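Local coordinates for protein L-ornithine 5-monooxygenase (Pseudomonas aeruginosa, PDB 3S5W) that catalyses the FAD- and NADPH-dependent hydroxylation of the side-chain nitrogen of L-ornithine, the first step in making hydroxamate siderophores such as pyoverdin, at residues 81-86 / 124-129; 85-90 / 101-106. One frame throughout, in Å; residues are numbered along the deposited sequence.

Contact 1. Residues 81-86 / 124-129. With FAD (flavin-adenine dinucleotide), chain C; ONH (N~5~-hydroxy-L-ornithine), chain E.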
loop_
_atom_site.group_PDB
_atom_site.type_symbol
_atom_site.label_atom_id
_atom_site.label_comp_id
_atom_site.label_asym_id
_atom_site.label_seq_id
_atom_site.Cartn_x
_atom_site.Cartn_y
_atom_site.Cartn_z
ATOM N N SER A 81 -12.008 -6.320 -7.991
ATOM C CA SER A 81 -10.717 -5.787 -7.608
ATOM C C SER A 81 -9.652 -6.740 -8.146
ATOM O O SER A 81 -9.284 -7.717 -7.502
ATOM C CB SER A 81 -10.621 -5.570 -6.093
ATOM O OG SER A 81 -10.956 -6.730 -5.356
ATOM N N GLU A 82 -9.229 -6.458 -9.372
ATOM C CA GLU A 82 -8.197 -7.202 -10.069
ATOM C C GLU A 82 -6.806 -6.709 -9.646
ATOM O O GLU A 82 -6.585 -5.513 -9.513
ATOM C CB GLU A 82 -8.376 -6.983 -11.576
ATOM C CG GLU A 82 -7.709 -8.019 -12.451
ATOM C CD GLU A 82 -8.112 -7.873 -13.922
ATOM O OE1 GLU A 82 -7.621 -6.948 -14.609
ATOM O OE2 GLU A 82 -8.934 -8.692 -14.373
ATOM N N LEU A 83 -5.875 -7.629 -9.481
ATOM C CA LEU A 83 -4.488 -7.299 -9.217
ATOM C C LEU A 83 -3.951 -6.443 -10.374
ATOM O O LEU A 83 -4.255 -6.717 -11.484
ATOM C CB LEU A 83 -3.685 -8.582 -9.077
ATOM C CG LEU A 83 -2.288 -8.581 -8.470
ATOM C CD1 LEU A 83 -2.311 -8.245 -7.029
ATOM C CD2 LEU A 83 -1.572 -9.894 -8.702
ATOM N N GLN A 84 -3.179 -5.405 -10.101
ATOM C CA GLN A 84 -2.720 -4.529 -11.183
ATOM C C GLN A 84 -1.278 -4.793 -11.548
ATOM O O GLN A 84 -0.556 -3.875 -11.972
ATOM C CB GLN A 84 -2.858 -3.078 -10.777
ATOM C CG GLN A 84 -4.109 -2.822 -10.054
ATOM C CD GLN A 84 -4.399 -1.383 -10.058
ATOM O OE1 GLN A 84 -4.679 -0.796 -11.113
ATOM N NE2 GLN A 84 -4.295 -0.766 -8.887
ATOM N N ILE A 85 -0.866 -6.046 -11.380
ATOM C CA ILE A 85 0.494 -6.473 -11.688
ATOM C C ILE A 85 0.423 -7.956 -12.078
ATOM O O ILE A 85 -0.482 -8.657 -11.611
ATOM C CB ILE A 85 1.411 -6.238 -10.466
ATOM C CG1 ILE A 85 2.905 -6.198 -10.865
ATOM C CG2 ILE A 85 1.105 -7.245 -9.341
ATOM C CD1 ILE A 85 3.838 -5.750 -9.695
ATOM N N SER A 86 1.332 -8.439 -12.933
ATOM C CA SER A 86 1.345 -9.885 -13.286
ATOM C C SER A 86 1.570 -10.757 -12.046
ATOM O O SER A 86 2.359 -10.393 -11.165
ATOM C CB SER A 86 2.448 -10.193 -14.309
ATOM O OG SER A 86 2.580 -11.592 -14.566
ATOM N N PRO A 124 -4.728 -12.308 -11.260
ATOM C CA PRO A 124 -5.730 -12.862 -10.341
ATOM C C PRO A 124 -6.482 -11.749 -9.618
ATOM O O PRO A 124 -6.015 -10.608 -9.585
ATOM C CB PRO A 124 -4.888 -13.669 -9.336
ATOM C CG PRO A 124 -3.569 -13.052 -9.370
ATOM C CD PRO A 124 -3.353 -12.580 -10.792
ATOM N N CYS A 125 -7.635 -12.069 -9.055
ATOM C CA CYS A 125 -8.361 -11.128 -8.219
ATOM C C CYS A 125 -7.497 -10.832 -6.975
ATOM O O CYS A 125 -6.708 -11.696 -6.536
ATOM C CB CYS A 125 -9.708 -11.726 -7.819
ATOM S SG CYS A 125 -10.798 -11.911 -9.270
ATOM N N ARG A 126 -7.625 -9.625 -6.427
ATOM C CA ARG A 126 -6.881 -9.302 -5.196
ATOM C C ARG A 126 -7.269 -10.222 -4.012
ATOM O O ARG A 126 -6.446 -10.477 -3.120
ATOM C CB ARG A 126 -6.996 -7.811 -4.844
ATOM C CG ARG A 126 -6.174 -6.945 -5.800
ATOM C CD ARG A 126 -5.908 -5.545 -5.200
ATOM N NE ARG A 126 -7.098 -4.707 -5.284
ATOM C CZ ARG A 126 -7.771 -4.189 -4.249
ATOM N NH1 ARG A 126 -7.391 -4.412 -3.002
ATOM N NH2 ARG A 126 -8.837 -3.428 -4.476
ATOM N N MET A 127 -8.495 -10.741 -4.016
ATOM C CA MET A 127 -8.907 -11.692 -2.965
ATOM C C MET A 127 -8.064 -12.970 -3.061
ATOM O O MET A 127 -7.715 -13.559 -2.049
ATOM C CB MET A 127 -10.404 -12.075 -3.046
ATOM C CG MET A 127 -11.399 -10.939 -2.793
ATOM S SD MET A 127 -13.163 -11.494 -2.700
ATOM C CE MET A 127 -13.372 -11.644 -0.911
ATOM N N GLU A 128 -7.748 -13.406 -4.275
ATOM C CA GLU A 128 -6.872 -14.600 -4.416
ATOM C C GLU A 128 -5.441 -14.262 -4.018
ATOM O O GLU A 128 -4.762 -15.057 -3.393
ATOM C CB GLU A 128 -6.918 -15.184 -5.825
ATOM C CG GLU A 128 -6.141 -16.533 -5.935
ATOM C CD GLU A 128 -6.270 -17.209 -7.306
ATOM O OE1 GLU A 128 -6.549 -16.522 -8.310
ATOM O OE2 GLU A 128 -6.091 -18.440 -7.380
ATOM N N PHE A 129 -4.964 -13.067 -4.373
ATOM C CA PHE A 129 -3.605 -12.740 -3.964
ATOM C C PHE A 129 -3.514 -12.607 -2.429
ATOM O O PHE A 129 -2.495 -12.923 -1.857
ATOM C CB PHE A 129 -3.118 -11.472 -4.638
ATOM C CG PHE A 129 -1.625 -11.347 -4.645
ATOM C CD1 PHE A 129 -0.867 -12.084 -5.546
ATOM C CD2 PHE A 129 -0.984 -10.497 -3.770
ATOM C CE1 PHE A 129 0.537 -11.968 -5.576
ATOM C CE2 PHE A 129 0.425 -10.379 -3.788
ATOM C CZ PHE A 129 1.171 -11.112 -4.695
HETATM P PA FAD C . 1.597 -3.151 3.513
HETATM O O1A FAD C . 0.811 -1.897 3.603
HETATM O O2A FAD C . 1.000 -4.239 2.604
HETATM O O5B FAD C . 1.778 -3.794 4.995
HETATM C C5B FAD C . 2.112 -2.954 6.075
HETATM C C4B FAD C . 1.778 -3.771 7.311
HETATM O O4B FAD C . 2.214 -3.040 8.425
HETATM C C3B FAD C . 0.269 -3.935 7.461
HETATM O O3B FAD C . -0.063 -5.308 7.501
HETATM C C2B FAD C . -0.067 -3.220 8.776
HETATM O O2B FAD C . -0.986 -3.957 9.574
HETATM C C1B FAD C . 1.263 -3.196 9.467
HETATM N N9A FAD C . 1.499 -2.059 10.351
HETATM C C8A FAD C . 1.363 -0.704 10.068
HETATM N N7A FAD C . 1.773 -0.011 11.172
HETATM C C5A FAD C . 2.180 -0.908 12.110
HETATM C C6A FAD C . 2.685 -0.751 13.400
HETATM N N6A FAD C . 3.079 0.457 13.837
HETATM N N1A FAD C . 3.003 -1.896 14.127
HETATM C C2A FAD C . 2.853 -3.167 13.611
HETATM N N3A FAD C . 2.351 -3.327 12.324
HETATM C C4A FAD C . 2.022 -2.205 11.598
HETATM N N1 FAD C . 0.767 -3.100 -5.497
HETATM C C2 FAD C . 0.939 -3.884 -6.630
HETATM O O2 FAD C . 2.059 -4.125 -7.048
HETATM N N3 FAD C . -0.150 -4.401 -7.301
HETATM C C4 FAD C . -1.431 -4.171 -6.864
HETATM O O4 FAD C . -2.379 -4.696 -7.474
HETATM C C4X FAD C . -1.617 -3.364 -5.726
HETATM N N5 FAD C . -2.899 -3.095 -5.270
HETATM C C5X FAD C . -3.080 -2.290 -4.157
HETATM C C6 FAD C . -4.383 -2.026 -3.707
HETATM C C7 FAD C . -4.598 -1.223 -2.595
HETATM C C7M FAD C . -6.026 -0.975 -2.177
HETATM C C8 FAD C . -3.507 -0.658 -1.945
HETATM C C8M FAD C . -3.664 0.217 -0.735
HETATM C C9 FAD C . -2.211 -0.914 -2.381
HETATM C C9A FAD C . -1.976 -1.749 -3.482
HETATM N N10 FAD C . -0.680 -2.016 -3.937
HETATM C C10 FAD C . -0.510 -2.807 -5.068
HETATM C "C1'" FAD C . 0.534 -1.418 -3.296
HETATM C "C2'" FAD C . 0.894 -2.023 -1.923
HETATM O "O2'" FAD C . 1.583 -0.961 -1.255
HETATM C "C3'" FAD C . 1.819 -3.216 -2.113
HETATM O "O3'" FAD C . 1.219 -4.235 -2.938
HETATM C "C4'" FAD C . 2.177 -3.884 -0.762
HETATM O "O4'" FAD C . 0.985 -4.100 -0.015
HETATM C "C5'" FAD C . 3.254 -3.134 0.066
HETATM O "O5'" FAD C . 3.718 -4.033 1.055
HETATM P P FAD C . 4.280 -3.550 2.494
HETATM O O1P FAD C . 4.497 -4.820 3.279
HETATM O O2P FAD C . 5.469 -2.668 2.225
HETATM O O3P FAD C . 3.072 -2.701 3.099
HETATM C C ONH E . 4.598 -3.519 -12.919
HETATM N N ONH E . 3.035 -2.016 -14.091
HETATM O O ONH E . 4.417 -4.279 -13.916
HETATM C CA ONH E . 3.731 -2.296 -12.811
HETATM C CB ONH E . 2.765 -2.452 -11.630
HETATM C CD ONH E . 1.019 -1.322 -10.311
HETATM N NE ONH E . 0.301 -0.077 -10.223
HETATM C CG ONH E . 1.971 -1.165 -11.474
HETATM O OZ ONH E . -0.902 -0.088 -9.554
HETATM O OXT ONH E . 5.457 -3.715 -12.013
HETATM O O HOH W 1 -10.704 -9.732 -5.618
HETATM O O HOH W 2 -7.261 -3.586 -7.837
#
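The guanidinium of Arg126 is sandwiched between Ser81 and the flavin: FAD C6 lies 3.7 Å above one face, toward the rim, and Ser81 OG is over the opposite face. A bend at chi3 (-76°) turns the arginine chain so that its CD passes 3.9 Å from FAD N5 while NH2 abuts Ser81 CB. Every nitrogen of the group is held: NE donates to water 2, which in turn donates to Glu82 O, NH1 hydrogen-bonds Thr76 OG1, and NH2 forms a salt bridge with Glu241. This probably fixes the rotation of the guanidinium and keeps its positive charge beside the C6 edge of the isoalloxazine. Two backbone bonds join the segments as a single beta bridge between Glu82 and Cys125: Arg126 N to Ser81 O, 2.7 Å and almost straight at 177°, and Leu83 N to Pro124 O at 3.0 Å. Cys125 is the N-cap of helix 126-137, so the bridge ties the first turn of that helix to the loop lining the flavin in this class B flavin monooxygenase. Ser81 OG, also hydrogen-bonded to Val78 O, receives a bond from water 1, and this water accepts from Met127 N in the helix's first turn. Leu83 sits between Pro124, Phe129 and the flavin O4. Its CD2 meets Pro124 CG and Phe129 CD1, whereas CD1 lies over a face of the Phe129 ring and 3.6 Å from FAD O4. That flavin oxygen accepts a nearly straight bond from Gln84 N (2.8 Å, 174°), and Gln84 O approaches CD of the bound hydroxyornithine at 3.4 Å.

Contact 2. Residues 85-90 / 101-106. With ONH (N~5~-hydroxy-L-ornithine), chain E; FAD (flavin-adenine dinucleotide), chain C.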
loop_
_atom_site.group_PDB
_atom_site.type_symbol
_atom_site.label_atom_id
_atom_site.label_comp_id
_atom_site.label_asym_id
_atom_site.label_seq_id
_atom_site.Cartn_x
_atom_site.Cartn_y
_atom_site.Cartn_z
ATOM N N ILE A 85 -0.866 -6.046 -11.380
ATOM C CA ILE A 85 0.494 -6.473 -11.688
ATOM C C ILE A 85 0.423 -7.956 -12.078
ATOM O O ILE A 85 -0.482 -8.657 -11.611
ATOM C CB ILE A 85 1.411 -6.238 -10.466
ATOM C CG1 ILE A 85 2.905 -6.198 -10.865
ATOM C CG2 ILE A 85 1.105 -7.245 -9.341
ATOM C CD1 ILE A 85 3.838 -5.750 -9.695
ATOM N N SER A 86 1.332 -8.439 -12.933
ATOM C CA SER A 86 1.345 -9.885 -13.286
ATOM C C SER A 86 1.570 -10.757 -12.046
ATOM O O SER A 86 2.359 -10.393 -11.165
ATOM C CB SER A 86 2.448 -10.193 -14.309
ATOM O OG SER A 86 2.580 -11.592 -14.566
ATOM N N PHE A 87 0.898 -11.906 -11.996
ATOM C CA PHE A 87 1.119 -12.858 -10.913
ATOM C C PHE A 87 2.577 -13.356 -10.839
ATOM O O PHE A 87 2.994 -13.862 -9.815
ATOM C CB PHE A 87 0.148 -14.033 -11.005
ATOM C CG PHE A 87 0.484 -15.033 -12.091
ATOM C CD1 PHE A 87 1.460 -16.009 -11.894
ATOM C CD2 PHE A 87 -0.191 -15.004 -13.310
ATOM C CE1 PHE A 87 1.750 -16.951 -12.888
ATOM C CE2 PHE A 87 0.098 -15.944 -14.300
ATOM C CZ PHE A 87 1.088 -16.912 -14.081
ATOM N N LEU A 88 3.336 -13.217 -11.922
ATOM C CA LEU A 88 4.743 -13.588 -11.910
ATOM C C LEU A 88 5.612 -12.616 -11.075
ATOM O O LEU A 88 6.766 -12.917 -10.778
ATOM C CB LEU A 88 5.288 -13.709 -13.329
ATOM C CG LEU A 88 4.743 -14.865 -14.182
ATOM C CD1 LEU A 88 5.198 -14.722 -15.637
ATOM C CD2 LEU A 88 5.176 -16.230 -13.597
ATOM N N LYS A 89 5.055 -11.465 -10.717
ATOM C CA LYS A 89 5.731 -10.525 -9.797
ATOM C C LYS A 89 5.227 -10.812 -8.362
ATOM O O LYS A 89 4.830 -9.908 -7.605
ATOM C CB LYS A 89 5.484 -9.088 -10.252
ATOM C CG LYS A 89 6.121 -8.782 -11.655
ATOM C CD LYS A 89 6.517 -7.312 -11.778
ATOM C CE LYS A 89 6.936 -6.920 -13.184
ATOM N NZ LYS A 89 7.422 -5.473 -13.224
ATOM N N ASP A 90 5.192 -12.087 -8.031
ATOM C CA ASP A 90 4.825 -12.576 -6.706
ATOM C C ASP A 90 5.996 -12.336 -5.722
ATOM O O ASP A 90 6.916 -11.626 -6.030
ATOM C CB ASP A 90 4.450 -14.069 -6.821
ATOM C CG ASP A 90 5.634 -14.940 -7.230
ATOM O OD1 ASP A 90 6.773 -14.486 -7.040
ATOM O OD2 ASP A 90 5.445 -16.070 -7.766
ATOM N N TYR A 101 7.380 -20.809 -2.494
ATOM C CA TYR A 101 6.428 -19.724 -2.230
ATOM C C TYR A 101 5.999 -18.951 -3.474
ATOM O O TYR A 101 5.443 -17.883 -3.324
ATOM C CB TYR A 101 6.998 -18.736 -1.168
ATOM C CG TYR A 101 7.417 -19.485 0.074
ATOM C CD1 TYR A 101 6.503 -20.233 0.798
ATOM C CD2 TYR A 101 8.756 -19.480 0.482
ATOM C CE1 TYR A 101 6.912 -20.963 1.954
ATOM C CE2 TYR A 101 9.170 -20.174 1.612
ATOM C CZ TYR A 101 8.249 -20.902 2.338
ATOM O OH TYR A 101 8.689 -21.569 3.445
ATOM N N SER A 102 6.264 -19.484 -4.672
ATOM C CA SER A 102 5.790 -18.825 -5.897
ATOM C C SER A 102 4.262 -18.905 -5.966
ATOM O O SER A 102 3.622 -19.793 -5.361
ATOM C CB SER A 102 6.413 -19.466 -7.139
ATOM O OG SER A 102 5.914 -20.784 -7.320
ATOM N N PHE A 103 3.660 -17.972 -6.693
ATOM C CA PHE A 103 2.231 -18.043 -6.888
ATOM C C PHE A 103 1.870 -19.355 -7.626
ATOM O O PHE A 103 0.842 -19.965 -7.338
ATOM C CB PHE A 103 1.733 -16.799 -7.642
ATOM C CG PHE A 103 0.242 -16.684 -7.699
ATOM C CD1 PHE A 103 -0.485 -16.142 -6.616
ATOM C CD2 PHE A 103 -0.452 -17.067 -8.860
ATOM C CE1 PHE A 103 -1.880 -16.025 -6.682
ATOM C CE2 PHE A 103 -1.850 -16.935 -8.937
ATOM C CZ PHE A 103 -2.566 -16.408 -7.847
ATOM N N VAL A 104 2.717 -19.798 -8.544
ATOM C CA VAL A 104 2.410 -21.053 -9.269
ATOM C C VAL A 104 2.404 -22.236 -8.288
ATOM O O VAL A 104 1.526 -23.092 -8.341
ATOM C CB VAL A 104 3.315 -21.258 -10.488
ATOM C CG1 VAL A 104 3.038 -22.601 -11.194
ATOM C CG2 VAL A 104 3.126 -20.122 -11.471
ATOM N N ASN A 105 3.364 -22.264 -7.369
ATOM C CA ASN A 105 3.381 -23.370 -6.403
ATOM C C ASN A 105 2.185 -23.330 -5.467
ATOM O O ASN A 105 1.577 -24.367 -5.165
ATOM C CB ASN A 105 4.690 -23.475 -5.631
ATOM C CG ASN A 105 4.857 -24.872 -5.033
ATOM O OD1 ASN A 105 4.687 -25.860 -5.739
ATOM N ND2 ASN A 105 5.115 -24.947 -3.732
ATOM N N TYR A 106 1.818 -22.108 -5.049
ATOM C CA TYR A 106 0.639 -21.878 -4.266
ATOM C C TYR A 106 -0.608 -22.496 -4.933
ATOM O O TYR A 106 -1.380 -23.213 -4.277
ATOM C CB TYR A 106 0.482 -20.362 -3.990
ATOM C CG TYR A 106 -0.937 -19.961 -3.729
ATOM C CD1 TYR A 106 -1.712 -19.384 -4.734
ATOM C CD2 TYR A 106 -1.517 -20.163 -2.480
ATOM C CE1 TYR A 106 -3.026 -19.049 -4.505
ATOM C CE2 TYR A 106 -2.841 -19.802 -2.235
ATOM C CZ TYR A 106 -3.582 -19.248 -3.246
ATOM O OH TYR A 106 -4.888 -18.897 -3.019
HETATM C C ONH E . 4.598 -3.519 -12.919
HETATM N N ONH E . 3.035 -2.016 -14.091
HETATM O O ONH E . 4.417 -4.279 -13.916
HETATM C CA ONH E . 3.731 -2.296 -12.811
HETATM C CB ONH E . 2.765 -2.452 -11.630
HETATM C CD ONH E . 1.019 -1.322 -10.311
HETATM N NE ONH E . 0.301 -0.077 -10.223
HETATM C CG ONH E . 1.971 -1.165 -11.474
HETATM O OZ ONH E . -0.902 -0.088 -9.554
HETATM O OXT ONH E . 5.457 -3.715 -12.013
HETATM P PA FAD C . 1.597 -3.151 3.513
HETATM O O1A FAD C . 0.811 -1.897 3.603
HETATM O O2A FAD C . 1.000 -4.239 2.604
HETATM O O5B FAD C . 1.778 -3.794 4.995
HETATM C C5B FAD C . 2.112 -2.954 6.075
HETATM C C4B FAD C . 1.778 -3.771 7.311
HETATM O O4B FAD C . 2.214 -3.040 8.425
HETATM C C3B FAD C . 0.269 -3.935 7.461
HETATM O O3B FAD C . -0.063 -5.308 7.501
HETATM C C2B FAD C . -0.067 -3.220 8.776
HETATM O O2B FAD C . -0.986 -3.957 9.574
HETATM C C1B FAD C . 1.263 -3.196 9.467
HETATM N N9A FAD C . 1.499 -2.059 10.351
HETATM C C8A FAD C . 1.363 -0.704 10.068
HETATM N N7A FAD C . 1.773 -0.011 11.172
HETATM C C5A FAD C . 2.180 -0.908 12.110
HETATM C C6A FAD C . 2.685 -0.751 13.400
HETATM N N6A FAD C . 3.079 0.457 13.837
HETATM N N1A FAD C . 3.003 -1.896 14.127
HETATM C C2A FAD C . 2.853 -3.167 13.611
HETATM N N3A FAD C . 2.351 -3.327 12.324
HETATM C C4A FAD C . 2.022 -2.205 11.598
HETATM N N1 FAD C . 0.767 -3.100 -5.497
HETATM C C2 FAD C . 0.939 -3.884 -6.630
HETATM O O2 FAD C . 2.059 -4.125 -7.048
HETATM N N3 FAD C . -0.150 -4.401 -7.301
HETATM C C4 FAD C . -1.431 -4.171 -6.864
HETATM O O4 FAD C . -2.379 -4.696 -7.474
HETATM C C4X FAD C . -1.617 -3.364 -5.726
HETATM N N5 FAD C . -2.899 -3.095 -5.270
HETATM C C5X FAD C . -3.080 -2.290 -4.157
HETATM C C6 FAD C . -4.383 -2.026 -3.707
HETATM C C7 FAD C . -4.598 -1.223 -2.595
HETATM C C7M FAD C . -6.026 -0.975 -2.177
HETATM C C8 FAD C . -3.507 -0.658 -1.945
HETATM C C8M FAD C . -3.664 0.217 -0.735
HETATM C C9 FAD C . -2.211 -0.914 -2.381
HETATM C C9A FAD C . -1.976 -1.749 -3.482
HETATM N N10 FAD C . -0.680 -2.016 -3.937
HETATM C C10 FAD C . -0.510 -2.807 -5.068
HETATM C "C1'" FAD C . 0.534 -1.418 -3.296
HETATM C "C2'" FAD C . 0.894 -2.023 -1.923
HETATM O "O2'" FAD C . 1.583 -0.961 -1.255
HETATM C "C3'" FAD C . 1.819 -3.216 -2.113
HETATM O "O3'" FAD C . 1.219 -4.235 -2.938
HETATM C "C4'" FAD C . 2.177 -3.884 -0.762
HETATM O "O4'" FAD C . 0.985 -4.100 -0.015
HETATM C "C5'" FAD C . 3.254 -3.134 0.066
HETATM O "O5'" FAD C . 3.718 -4.033 1.055
HETATM P P FAD C . 4.280 -3.550 2.494
HETATM O O1P FAD C . 4.497 -4.820 3.279
HETATM O O2P FAD C . 5.469 -2.668 2.225
HETATM O O3P FAD C . 3.072 -2.701 3.099
HETATM O O HOH W 3 4.421 -17.580 -9.896
#
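Phe87 lays its CB-CG-CD1 side against CD2 of Phe103, CD1 to CD2 3.7 Å, with the ring planes inclined at 39° and the centroids 5.7 Å apart. The Phe87 ring also reaches the next residue of the helix, its CE1 touching the CG2 branch of Val104. The polar half of the contact belongs to Asp90. Its OD2 accepts from Phe103 N at 2.8 Å, a bond of 169° at the hydrogen that arrives from above the carboxylate plane, 38° out of it. Water 3 donates to the same OD2 and accepts from Val104 N, so one carboxylate oxygen serves two successive amides of the first helical turn, one directly and one through water. OD1 meanwhile takes the amides of Val92 and Ser93, so both carboxylate oxygens are held. A negative group at this N-terminus would probably interact favourably with the helix dipole. Ser102, the N-cap, completes the start of the helix, its OG accepting from Asn105 N. On the loop side, a type I turn runs from Ser86 to Lys89, and Ser86 OG accepts from Leu88 N in an ST turn. The turn directs the extended Lys89 chain to the carboxylate of the bound hydroxyornithine, the reaction product: NZ bonds its OXT at 2.9 Å and its O weakly. The substrate-binding turn is thus joined to the start of helix 103-109, with helix 126-137 alongside, where Tyr132 touches Asp90 and Glu128 touches both Phe103 and Tyr106.

Overall arrangement
Contacts 1 and 2 start from one continuous loop between strand 61-65 and helix 103-109 and share Ile85 and Ser86; their centres are 11 Å apart. Along the chain come 81-86, 85-90, 101-106 and finally 124-129, so the loop is tied first to the start of helix 103-109 and then to that of helix 126-137. The two contacts meet where Pro124 packs on Phe87 and Phe103. Both also reach FAD and the hydroxyornithine: contact 1 lies along the flavin ring, contact 2 extends to the carboxylate end of the bound product. Two helix starts thereby back a single loop that lines the active site.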